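Local structure of chymotrypsin (Cellulomonas bogoriensis, 2EA3) at residues Ile19-Asn24 with Gly138-Ala143; Asn145-Val150 with Gln167-Ile172; Cys105-Ala110 with Arg127-Ala132; Ala30-Arg35 with Gly54-Phe59. The protein probably cleaves peptide bonds inside protein chains as a chymotrypsin-family serine endopeptidase, this chain being the protease domain of a longer precursor. All coordinates share one frame; numbering follows the deposited sequence.

Contact 1: residues Ile19-Asn24 with Gly138-Ala143; sequences IGFAVN and GGSLLA
The seam between the two beta barrels of the chymotrypsin fold is bridged here by S140 and G20: strand 14-23 belongs to the first barrel, strand 140-143 to the second, and the short strand segments run nearly at right angles, 94° apart. G20 and F21 form a classic beta bulge opposite I28. S140 OG donates to G20 O across 2.7 Å, in the carbonyl plane and on a lone pair. The hydroxyl reaches it by standing beside its own backbone N, anti to the carbonyl carbon (chi1 -36°). Serine suits the place because its oxygen sits one bond beyond CB and can bridge two closely spaced backbones.

Around this bond the glycines let the chains come close. G20 CA lies 3.0 Å from G138 O, where any side chain on G20 would collide, and the backbone of G138 takes a shape that itself calls for glycine. G139 CA points a hydrogen at I19 O, at 3.4 Å and almost straight.

F21 brings the CZ end of its ring up to strand 140-143. CZ meets L141 O at the ring edge, in plane, 3.5 Å away, while CE1 touches L142 CD2 at 3.9 Å; S140 CB approaches the ring obliquely, and V72 also packs against F21, S140 and L142. The chemistry is thus one short hydroxyl-to-carbonyl bond among apolar and backbone contacts, which implies that G20 O keeps a polar partner in the buried seam while the phenylalanine ring packs against L141 O and L142 CD2.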
loop_
_atom_site.group_PDB
_atom_site.type_symbol
_atom_site.label_atom_id
_atom_site.label_comp_id
_atom_site.label_asym_id
_atom_site.label_seq_id
_atom_site.Cartn_x
_atom_site.Cartn_y
_atom_site.Cartn_z
ATOM N N ILE A 19 1.351 -4.437 4.049
ATOM C CA ILE A 19 2.430 -4.328 3.071
ATOM C C ILE A 19 1.875 -3.865 1.731
ATOM O O ILE A 19 0.831 -4.359 1.278
ATOM C CB ILE A 19 3.141 -5.682 2.893
ATOM C CG1 ILE A 19 3.823 -6.097 4.208
ATOM C CG2 ILE A 19 4.189 -5.630 1.763
ATOM C CD1 ILE A 19 4.169 -7.551 4.265
ATOM N N GLY A 20 2.587 -2.922 1.105
ATOM C CA GLY A 20 2.246 -2.424 -0.212
ATOM C C GLY A 20 2.853 -3.334 -1.272
ATOM O O GLY A 20 2.176 -4.235 -1.808
ATOM N N PHE A 21 4.144 -3.131 -1.541
ATOM C CA PHE A 21 4.849 -3.920 -2.543
ATOM C C PHE A 21 6.275 -4.109 -2.118
ATOM O O PHE A 21 6.836 -3.232 -1.488
ATOM C CB PHE A 21 4.858 -3.204 -3.886
ATOM C CG PHE A 21 3.498 -3.007 -4.450
ATOM C CD1 PHE A 21 2.842 -4.074 -5.088
ATOM C CD2 PHE A 21 2.854 -1.774 -4.318
ATOM C CE1 PHE A 21 1.550 -3.905 -5.585
ATOM C CE2 PHE A 21 1.559 -1.595 -4.822
ATOM C CZ PHE A 21 0.912 -2.659 -5.458
ATOM N N ALA A 22 6.848 -5.251 -2.507
ATOM C CA ALA A 22 8.270 -5.506 -2.325
ATOM C C ALA A 22 9.089 -4.713 -3.343
ATOM O O ALA A 22 8.766 -4.655 -4.531
ATOM C CB ALA A 22 8.547 -6.987 -2.463
ATOM N N VAL A 23 10.156 -4.114 -2.847
ATOM C CA VAL A 23 11.105 -3.349 -3.653
ATOM C C VAL A 23 12.510 -3.779 -3.250
ATOM O O VAL A 23 12.671 -4.416 -2.218
ATOM C CB VAL A 23 10.951 -1.817 -3.422
ATOM C CG1 VAL A 23 9.553 -1.334 -3.875
ATOM C CG2 VAL A 23 11.190 -1.452 -1.986
ATOM N N ASN A 24 13.535 -3.427 -4.026
ATOM C CA ASN A 24 14.902 -3.752 -3.593
ATOM C C ASN A 24 15.123 -3.183 -2.201
ATOM O O ASN A 24 14.918 -1.982 -1.981
ATOM C CB ASN A 24 15.950 -3.138 -4.520
ATOM C CG ASN A 24 16.016 -3.816 -5.865
ATOM O OD1 ASN A 24 15.908 -5.040 -5.978
ATOM N ND2 ASN A 24 16.223 -3.019 -6.900
ATOM N N GLY A 138 -1.789 1.113 3.607
ATOM C CA GLY A 138 -0.454 0.701 3.201
ATOM C C GLY A 138 -0.512 -0.435 2.211
ATOM O O GLY A 138 0.482 -0.723 1.559
ATOM N N GLY A 139 -1.673 -1.086 2.114
ATOM C CA GLY A 139 -1.843 -2.270 1.273
ATOM C C GLY A 139 -1.835 -1.990 -0.217
ATOM O O GLY A 139 -1.854 -0.850 -0.642
ATOM N N SER A 140 -1.786 -3.056 -1.000
ATOM C CA SER A 140 -1.562 -2.999 -2.440
ATOM C C SER A 140 -2.806 -2.598 -3.195
ATOM O O SER A 140 -3.898 -3.062 -2.893
ATOM C CB SER A 140 -1.167 -4.390 -2.957
ATOM O OG SER A 140 -0.362 -5.069 -2.003
ATOM N N LEU A 141 -2.623 -1.784 -4.220
ATOM C CA LEU A 141 -3.661 -1.558 -5.206
ATOM C C LEU A 141 -3.103 -1.998 -6.557
ATOM O O LEU A 141 -2.050 -1.522 -6.978
ATOM C CB LEU A 141 -4.057 -0.081 -5.270
ATOM C CG LEU A 141 -5.223 0.179 -6.225
ATOM C CD1 LEU A 141 -6.516 -0.406 -5.658
ATOM C CD2 LEU A 141 -5.350 1.711 -6.471
ATOM N N LEU A 142 -3.812 -2.916 -7.208
ATOM C CA LEU A 142 -3.389 -3.454 -8.504
ATOM C C LEU A 142 -4.428 -3.121 -9.559
ATOM O O LEU A 142 -5.625 -3.132 -9.272
ATOM C CB LEU A 142 -3.265 -4.985 -8.414
ATOM C CG LEU A 142 -2.146 -5.594 -7.580
ATOM C CD1 LEU A 142 -2.450 -7.089 -7.356
ATOM C CD2 LEU A 142 -0.835 -5.410 -8.279
ATOM N N ALA A 143 -3.969 -2.828 -10.770
ATOM C CA ALA A 143 -4.830 -2.918 -11.941
ATOM C C ALA A 143 -4.282 -4.110 -12.701
ATOM O O ALA A 143 -3.214 -4.026 -13.289
ATOM C CB ALA A 143 -4.751 -1.671 -12.755
#

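Contact 2: residues Asn145-Val150 with Gln167-Ile172; sequences NQAQGV and QPVNPI
Q167 pairs with V150 as an antiparallel hydrogen-bonded pair where the hairpin of strands 146-154 and 161-168 in the second barrel approaches its end. V150 N donates to Q167 O at 2.9 Å and Q167 N returns the bond to V150 O at 2.9 Å. The two side chains lie side by side, V150 CG2 against Q167 CB at 3.9 Å. A bend about CB-CG of the glutamine (chi2 68°) brings NE2 round to P168 O, which it bonds at 3.1 Å in the plane of its amide, while OE1 accepts from D56 N. An amide serves well here, donating at one end and accepting at the other.

P168 faces G149 in a non-hydrogen-bonded pair. G149, which with Q148 forms a classic beta bulge opposite L141, must be small: a side chain would strike Q167 O.

V169 then turns the chain into helix 169-176. Its N bonds Q148 O at 3.0 Å, from well above the carbonyl plane, and its two methyls rest on the strand, CG1 toward G149 N at 3.7 Å and CG2 toward A147 O at 3.5 Å. Cutting V169 back to an alanine removes both methyls and would probably open a gap over A147 and G149 and beside F21.

One turn later I172 CD1 meets V150 CG2. Backbone bonds thus hold Q167 and V169 to the strand, and V169 and I172 add apolar packing where the helix begins.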
loop_
_atom_site.group_PDB
_atom_site.type_symbol
_atom_site.label_atom_id
_atom_site.label_comp_id
_atom_site.label_asym_id
_atom_site.label_seq_id
_atom_site.Cartn_x
_atom_site.Cartn_y
_atom_site.Cartn_z
ATOM N N ASN A 145 -2.059 -6.954 -13.213
ATOM C CA ASN A 145 -0.780 -7.280 -12.588
ATOM C C ASN A 145 0.136 -6.073 -12.413
ATOM O O ASN A 145 1.342 -6.233 -12.187
ATOM C CB ASN A 145 -0.060 -8.413 -13.345
ATOM C CG ASN A 145 -0.855 -9.711 -13.353
ATOM O OD1 ASN A 145 -0.821 -10.504 -12.394
ATOM N ND2 ASN A 145 -1.577 -9.941 -14.450
ATOM N N GLN A 146 -0.426 -4.869 -12.492
ATOM C CA GLN A 146 0.385 -3.648 -12.468
ATOM C C GLN A 146 0.127 -2.915 -11.174
ATOM O O GLN A 146 -1.017 -2.603 -10.872
ATOM C CB GLN A 146 0.016 -2.736 -13.639
ATOM C CG GLN A 146 0.285 -3.359 -15.016
ATOM C CD GLN A 146 1.750 -3.592 -15.285
ATOM O OE1 GLN A 146 2.139 -4.680 -15.706
ATOM N NE2 GLN A 146 2.580 -2.578 -15.056
ATOM N N ALA A 147 1.186 -2.671 -10.417
ATOM C CA ALA A 147 1.081 -1.919 -9.154
ATOM C C ALA A 147 0.655 -0.485 -9.419
ATOM O O ALA A 147 1.290 0.201 -10.228
ATOM C CB ALA A 147 2.422 -1.910 -8.439
ATOM N N GLN A 148 -0.367 -0.014 -8.695
ATOM C CA GLN A 148 -0.881 1.348 -8.868
ATOM C C GLN A 148 -0.542 2.239 -7.679
ATOM O O GLN A 148 -0.254 3.424 -7.840
ATOM C CB GLN A 148 -2.407 1.351 -9.016
ATOM C CG GLN A 148 -2.917 0.525 -10.205
ATOM C CD GLN A 148 -2.300 1.009 -11.474
ATOM O OE1 GLN A 148 -1.604 0.259 -12.182
ATOM N NE2 GLN A 148 -2.478 2.285 -11.745
ATOM N N GLY A 149 -0.677 1.694 -6.480
ATOM C CA GLY A 149 -0.634 2.576 -5.321
ATOM C C GLY A 149 -0.729 1.805 -4.033
ATOM O O GLY A 149 -0.901 0.587 -4.034
ATOM N N VAL A 150 -0.592 2.523 -2.927
ATOM C CA VAL A 150 -0.786 1.908 -1.618
ATOM C C VAL A 150 -1.932 2.637 -0.916
ATOM O O VAL A 150 -2.128 3.847 -1.099
ATOM C CB VAL A 150 0.482 1.923 -0.751
ATOM C CG1 VAL A 150 1.589 1.105 -1.420
ATOM C CG2 VAL A 150 0.964 3.378 -0.468
ATOM N N GLN A 167 -2.080 6.438 -2.442
ATOM C CA GLN A 167 -0.850 7.106 -2.816
ATOM C C GLN A 167 -0.254 6.350 -4.019
ATOM O O GLN A 167 0.055 5.183 -3.917
ATOM C CB GLN A 167 0.126 7.052 -1.629
ATOM C CG GLN A 167 1.594 7.350 -1.975
ATOM C CD GLN A 167 1.824 8.786 -2.377
ATOM O OE1 GLN A 167 1.563 9.706 -1.610
ATOM N NE2 GLN A 167 2.328 8.990 -3.592
ATOM N N PRO A 168 -0.102 7.022 -5.160
ATOM C CA PRO A 168 0.469 6.343 -6.357
ATOM C C PRO A 168 1.864 5.809 -6.090
ATOM O O PRO A 168 2.609 6.430 -5.335
ATOM C CB PRO A 168 0.575 7.463 -7.406
ATOM C CG PRO A 168 -0.219 8.583 -6.912
ATOM C CD PRO A 168 -0.503 8.409 -5.418
ATOM N N VAL A 169 2.233 4.685 -6.704
ATOM C CA VAL A 169 3.573 4.102 -6.431
ATOM C C VAL A 169 4.736 4.831 -7.106
ATOM O O VAL A 169 5.827 4.857 -6.578
ATOM C CB VAL A 169 3.699 2.586 -6.793
ATOM C CG1 VAL A 169 2.939 1.676 -5.773
ATOM C CG2 VAL A 169 3.268 2.341 -8.224
ATOM N N ASN A 170 4.521 5.393 -8.291
ATOM C CA ASN A 170 5.645 5.972 -9.019
ATOM C C ASN A 170 6.422 7.060 -8.274
ATOM O O ASN A 170 7.650 7.012 -8.268
ATOM C CB ASN A 170 5.252 6.393 -10.455
ATOM C CG ASN A 170 5.031 5.191 -11.359
ATOM O OD1 ASN A 170 5.452 4.078 -11.037
ATOM N ND2 ASN A 170 4.373 5.409 -12.503
ATOM N N PRO A 171 5.722 8.023 -7.627
ATOM C CA PRO A 171 6.444 8.994 -6.805
ATOM C C PRO A 171 7.234 8.384 -5.647
ATOM O O PRO A 171 8.249 8.954 -5.243
ATOM C CB PRO A 171 5.331 9.908 -6.266
ATOM C CG PRO A 171 4.232 9.787 -7.293
ATOM C CD PRO A 171 4.280 8.338 -7.682
ATOM N N ILE A 172 6.798 7.234 -5.129
ATOM C CA ILE A 172 7.533 6.578 -4.034
ATOM C C ILE A 172 8.839 5.978 -4.561
ATOM O O ILE A 172 9.895 6.141 -3.958
ATOM C CB ILE A 172 6.716 5.446 -3.365
ATOM C CG1 ILE A 172 5.274 5.906 -3.078
ATOM C CG2 ILE A 172 7.429 4.968 -2.067
ATOM C CD1 ILE A 172 4.326 4.784 -2.584
#

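Contact 3: residues Cys105-Ala110 with Arg127-Ala132; sequences CGTITA and RTTVCA
T109 and R127 slant across one another at a classic beta bulge, where T109 and A110 both face R127. The bulge lies between strands 102-110 and 125-128, antiparallel neighbours in the second barrel of the chymotrypsin fold. R127 O takes the T109 N hydrogen at 2.8 Å, nearly straight, and a weaker bond from A110 N; R127 N in turn donates to A110 O at 2.8 Å. The arginine chain runs out extended from CG to NE, its CG anti to the backbone N (chi1 -171°), and passes T109 OG1, which lies in plane at the edge of the guanidinium. Water 3 joins the two side chains, 2.7 Å from R127 NE and 2.7 Å from T109 OG1. The start of the arginine lies on the same face as A110, whose short side chain meets R127 CB at 3.9 Å through its own CB.

On the opposite face I108 and T128 are paired. T128 OG1 turns back to accept from V130 N, an ST turn where the strand ends, and it also bonds T164 O.

T107 and T129 likewise cross at a slant. T129 OG1 accepts from T107 N at 3.0 Å, and T129 N donates back to T107 O, so threonine here replaces a strand carbonyl with its hydroxyl. The side chains of T109 and T129 cross at about a right angle, CG2 to CG2. V130 CG2 presses on G106 N, and glycine suits G106, since a CB would run into T129 OG1 and V130 N. Beyond it, water 1 donates to C105 O and accepts from C131 N, each at 2.9 Å.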
loop_
_atom_site.group_PDB
_atom_site.type_symbol
_atom_site.label_atom_id
_atom_site.label_comp_id
_atom_site.label_asym_id
_atom_site.label_seq_id
_atom_site.Cartn_x
_atom_site.Cartn_y
_atom_site.Cartn_z
ATOM N N CYS A 105 -12.569 -4.873 -4.758
ATOM C CA CYS A 105 -12.277 -4.203 -6.017
ATOM C C CYS A 105 -13.241 -3.047 -6.254
ATOM O O CYS A 105 -14.266 -2.896 -5.546
ATOM C CB CYS A 105 -12.313 -5.201 -7.180
ATOM S SG CYS A 105 -11.265 -6.664 -6.892
ATOM N N GLY A 106 -12.895 -2.226 -7.233
ATOM C CA GLY A 106 -13.683 -1.040 -7.553
ATOM C C GLY A 106 -13.088 -0.470 -8.812
ATOM O O GLY A 106 -12.503 -1.208 -9.620
ATOM N N THR A 107 -13.208 0.842 -8.964
ATOM C CA THR A 107 -12.715 1.529 -10.158
ATOM C C THR A 107 -12.062 2.839 -9.747
ATOM O O THR A 107 -12.422 3.431 -8.704
ATOM C CB THR A 107 -13.847 1.819 -11.156
ATOM O OG1 THR A 107 -14.767 2.733 -10.559
ATOM C CG2 THR A 107 -14.611 0.528 -11.517
ATOM N N ILE A 108 -11.108 3.288 -10.558
ATOM C CA ILE A 108 -10.447 4.553 -10.306
ATOM C C ILE A 108 -11.395 5.648 -10.799
ATOM O O ILE A 108 -11.820 5.607 -11.953
ATOM C CB ILE A 108 -9.114 4.676 -11.058
ATOM C CG1 ILE A 108 -8.066 3.663 -10.546
ATOM C CG2 ILE A 108 -8.600 6.136 -11.004
ATOM C CD1 ILE A 108 -6.804 3.600 -11.430
ATOM N N THR A 109 -11.717 6.609 -9.937
ATOM C CA THR A 109 -12.646 7.672 -10.351
ATOM C C THR A 109 -12.022 9.041 -10.524
ATOM O O THR A 109 -12.627 9.919 -11.124
ATOM C CB THR A 109 -13.860 7.796 -9.407
ATOM O OG1 THR A 109 -13.415 8.130 -8.095
ATOM C CG2 THR A 109 -14.666 6.511 -9.386
ATOM N N ALA A 110 -10.828 9.231 -9.978
ATOM C CA ALA A 110 -10.074 10.472 -10.140
ATOM C C ALA A 110 -8.618 10.239 -9.832
ATOM O O ALA A 110 -8.268 9.312 -9.100
ATOM C CB ALA A 110 -10.616 11.585 -9.229
ATOM N N ARG A 127 -8.285 8.473 -6.383
ATOM C CA ARG A 127 -9.599 8.267 -5.771
ATOM C C ARG A 127 -10.271 7.036 -6.378
ATOM O O ARG A 127 -10.262 6.866 -7.599
ATOM C CB ARG A 127 -10.475 9.508 -5.979
ATOM C CG ARG A 127 -11.771 9.482 -5.188
ATOM C CD ARG A 127 -12.629 10.719 -5.463
ATOM N NE ARG A 127 -14.026 10.386 -5.191
ATOM C CZ ARG A 127 -14.761 10.871 -4.190
ATOM N NH1 ARG A 127 -14.262 11.768 -3.345
ATOM N NH2 ARG A 127 -16.020 10.467 -4.048
ATOM N N THR A 128 -10.852 6.184 -5.530
ATOM C CA THR A 128 -11.545 4.967 -6.014
ATOM C C THR A 128 -12.841 4.672 -5.279
ATOM O O THR A 128 -13.096 5.236 -4.213
ATOM C CB THR A 128 -10.692 3.692 -5.844
ATOM O OG1 THR A 128 -10.728 3.271 -4.463
ATOM C CG2 THR A 128 -9.223 3.925 -6.316
ATOM N N THR A 129 -13.604 3.717 -5.815
ATOM C CA THR A 129 -14.833 3.224 -5.168
ATOM C C THR A 129 -14.533 1.946 -4.382
ATOM O O THR A 129 -15.454 1.222 -3.982
ATOM C CB THR A 129 -15.901 2.872 -6.221
ATOM O OG1 THR A 129 -15.357 1.908 -7.119
ATOM C CG2 THR A 129 -16.312 4.097 -7.012
ATOM N N VAL A 130 -13.246 1.627 -4.203
ATOM C CA VAL A 130 -12.881 0.435 -3.438
ATOM C C VAL A 130 -13.135 0.763 -1.960
ATOM O O VAL A 130 -12.895 1.872 -1.550
ATOM C CB VAL A 130 -11.383 0.089 -3.624
ATOM C CG1 VAL A 130 -10.990 -1.136 -2.795
ATOM C CG2 VAL A 130 -11.027 -0.113 -5.111
ATOM N N CYS A 131 -13.608 -0.200 -1.167
ATOM C CA CYS A 131 -13.808 0.043 0.262
ATOM C C CYS A 131 -12.508 -0.289 0.987
ATOM O O CYS A 131 -11.688 -1.031 0.467
ATOM C CB CYS A 131 -14.930 -0.853 0.795
ATOM S SG CYS A 131 -14.608 -2.656 0.679
ATOM N N ALA A 132 -12.329 0.246 2.184
ATOM C CA ALA A 132 -11.195 -0.151 3.010
ATOM C C ALA A 132 -11.560 0.127 4.446
ATOM O O ALA A 132 -12.474 0.912 4.723
ATOM C CB ALA A 132 -9.947 0.629 2.632
HETATM O O HOH W 1 -14.740 -2.414 -2.726
HETATM O O HOH W 2 -16.974 0.977 -9.080
HETATM O O HOH W 3 -15.103 7.990 -5.994
#

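Contact 4: residues Ala30-Arg35 with Gly54-Phe59; sequences AGHCGR and GNDYAF
H32 and D56 make a histidine-carboxylate hydrogen bond, in the first barrel, where the loop after strand 26-29 meets the chain leading into strand 57-62. H32 ND1 donates at 2.7 Å to D56 OD1, which offers its syn lone pair; the acceptor lies almost in the ring plane, though ring and carboxylate are turned 47° apart. The other oxygen, D56 OD2, is met nearly end-on along its C-O bond by H32 N, also at 2.7 Å. One residue thus engages both oxygens, and the ND1 bond, lying in the ring plane, helps set the rotation of the imidazole. The carboxylate gets there with CG anti to its backbone N (chi1 -167°).

H32 NE2, on the far side of the ring, bonds S137 OG. H32, D56 and S137 thus have the geometry of the serine-protease catalytic triad and probably fill that role, as in chymotrypsin. D56 OD1 has a second partner in S152 OG. Putting a leucine in place of D56 would probably leave H32 ND1 and H32 N without their acceptors and the imidazole held less firmly, on one side.

Small residues let the loop lie this close. A30 CB sits 3.6 Å from D56 OD2, and glycine suits G31, since a CB would clash with Y57 O. A58 CB packs on the loop, 3.8 Å from A30 O and 3.8 Å from G31 CA.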
loop_
_atom_site.group_PDB
_atom_site.type_symbol
_atom_site.label_atom_id
_atom_site.label_comp_id
_atom_site.label_asym_id
_atom_site.label_seq_id
_atom_site.Cartn_x
_atom_site.Cartn_y
_atom_site.Cartn_z
ATOM N N ALA A 30 2.222 2.904 3.534
ATOM C CA ALA A 30 1.725 4.278 3.679
ATOM C C ALA A 30 2.567 5.007 4.723
ATOM O O ALA A 30 2.956 4.418 5.727
ATOM C CB ALA A 30 0.236 4.298 4.102
ATOM N N GLY A 31 2.851 6.281 4.482
ATOM C CA GLY A 31 3.611 7.117 5.441
ATOM C C GLY A 31 2.950 7.310 6.786
ATOM O O GLY A 31 3.627 7.479 7.798
ATOM N N HIS A 32 1.617 7.299 6.821
ATOM C CA HIS A 32 0.930 7.454 8.110
ATOM C C HIS A 32 1.081 6.230 9.015
ATOM O O HIS A 32 0.720 6.293 10.193
ATOM C CB HIS A 32 -0.545 7.865 7.946
ATOM C CG HIS A 32 -1.465 6.739 7.564
ATOM N ND1 HIS A 32 -1.914 6.552 6.276
ATOM C CD2 HIS A 32 -2.066 5.783 8.314
ATOM C CE1 HIS A 32 -2.718 5.508 6.236
ATOM N NE2 HIS A 32 -2.831 5.024 7.463
ATOM N N CYS A 33 1.627 5.136 8.486
ATOM C CA CYS A 33 1.843 3.935 9.290
ATOM C C CYS A 33 2.927 4.091 10.336
ATOM O O CYS A 33 2.835 3.499 11.407
ATOM C CB CYS A 33 2.181 2.745 8.403
ATOM S SG CYS A 33 0.835 2.441 7.260
ATOM N N GLY A 34 3.951 4.879 10.037
ATOM C CA GLY A 34 4.992 5.100 11.023
ATOM C C GLY A 34 6.026 6.077 10.535
ATOM O O GLY A 34 6.049 6.432 9.360
ATOM N N ARG A 35 6.896 6.499 11.445
ATOM C CA ARG A 35 7.899 7.485 11.096
ATOM C C ARG A 35 9.269 6.839 10.949
ATOM O O ARG A 35 9.506 5.759 11.441
ATOM C CB ARG A 35 7.923 8.614 12.132
ATOM C CG ARG A 35 8.520 8.220 13.450
ATOM C CD ARG A 35 8.787 9.464 14.308
ATOM N NE ARG A 35 7.578 10.262 14.501
ATOM C CZ ARG A 35 6.647 10.025 15.425
ATOM N NH1 ARG A 35 5.587 10.816 15.511
ATOM N NH2 ARG A 35 6.765 9.003 16.261
ATOM N N GLY A 54 0.765 15.634 3.356
ATOM C CA GLY A 54 1.310 16.104 2.083
ATOM C C GLY A 54 1.305 14.964 1.082
ATOM O O GLY A 54 0.549 14.992 0.103
ATOM N N ASN A 55 2.149 13.960 1.343
ATOM C CA ASN A 55 2.127 12.678 0.640
ATOM C C ASN A 55 1.618 11.645 1.633
ATOM O O ASN A 55 1.278 11.985 2.774
ATOM C CB ASN A 55 3.553 12.267 0.230
ATOM C CG ASN A 55 4.297 13.357 -0.541
ATOM O OD1 ASN A 55 5.381 13.793 -0.130
ATOM N ND2 ASN A 55 3.728 13.795 -1.639
ATOM N N ASP A 56 1.591 10.376 1.234
ATOM C CA ASP A 56 1.349 9.320 2.220
ATOM C C ASP A 56 2.125 8.065 1.812
ATOM O O ASP A 56 1.563 7.080 1.339
ATOM C CB ASP A 56 -0.154 9.062 2.436
ATOM C CG ASP A 56 -0.433 8.195 3.680
ATOM O OD1 ASP A 56 -1.623 7.869 3.923
ATOM O OD2 ASP A 56 0.544 7.833 4.391
ATOM N N TYR A 57 3.437 8.122 1.989
ATOM C CA TYR A 57 4.282 6.994 1.616
ATOM C C TYR A 57 5.419 6.765 2.571
ATOM O O TYR A 57 5.853 7.685 3.257
ATOM C CB TYR A 57 4.819 7.082 0.175
ATOM C CG TYR A 57 5.695 8.276 -0.181
ATOM C CD1 TYR A 57 5.220 9.283 -1.016
ATOM C CD2 TYR A 57 7.003 8.395 0.319
ATOM C CE1 TYR A 57 6.038 10.404 -1.355
ATOM C CE2 TYR A 57 7.826 9.493 -0.033
ATOM C CZ TYR A 57 7.344 10.477 -0.865
ATOM O OH TYR A 57 8.165 11.553 -1.189
ATOM N N ALA A 58 5.909 5.532 2.562
ATOM C CA ALA A 58 7.048 5.146 3.384
ATOM C C ALA A 58 7.736 3.952 2.786
ATOM O O ALA A 58 7.144 3.197 2.022
ATOM C CB ALA A 58 6.613 4.864 4.820
ATOM N N PHE A 59 8.998 3.786 3.154
ATOM C CA PHE A 59 9.791 2.652 2.741
ATOM C C PHE A 59 10.286 2.000 4.016
ATOM O O PHE A 59 10.820 2.688 4.898
ATOM C CB PHE A 59 10.986 3.137 1.899
ATOM C CG PHE A 59 12.071 2.105 1.715
ATOM C CD1 PHE A 59 11.798 0.862 1.146
ATOM C CD2 PHE A 59 13.379 2.396 2.103
ATOM C CE1 PHE A 59 12.810 -0.086 0.977
ATOM C CE2 PHE A 59 14.395 1.426 1.941
ATOM C CZ PHE A 59 14.103 0.205 1.365
#

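How the contacts relate
Contacts 1, 2 and 4 are buried, whereas contact 3 is partly exposed, farther from the chain's centre, and adds waters, threonine hydroxyls and an arginine to its backbone bonds. Contact 1 spans the two barrels; contact 2 joins the second barrel to the helix that follows it, contact 3 lies within the second barrel, and contact 4 within the first. Contacts 1 and 2 are side by side: strands 140-143 and 146-154 are adjacent in one sheet, joined by L141 O with Q148 N and L141 N with G149 O, and F21 CZ packs on A147 CB at 3.4 Å. Contact 4 meets contact 1 through A30 and G138, and contact 2 where Y57 packs on I172; contact 3 touches none of them.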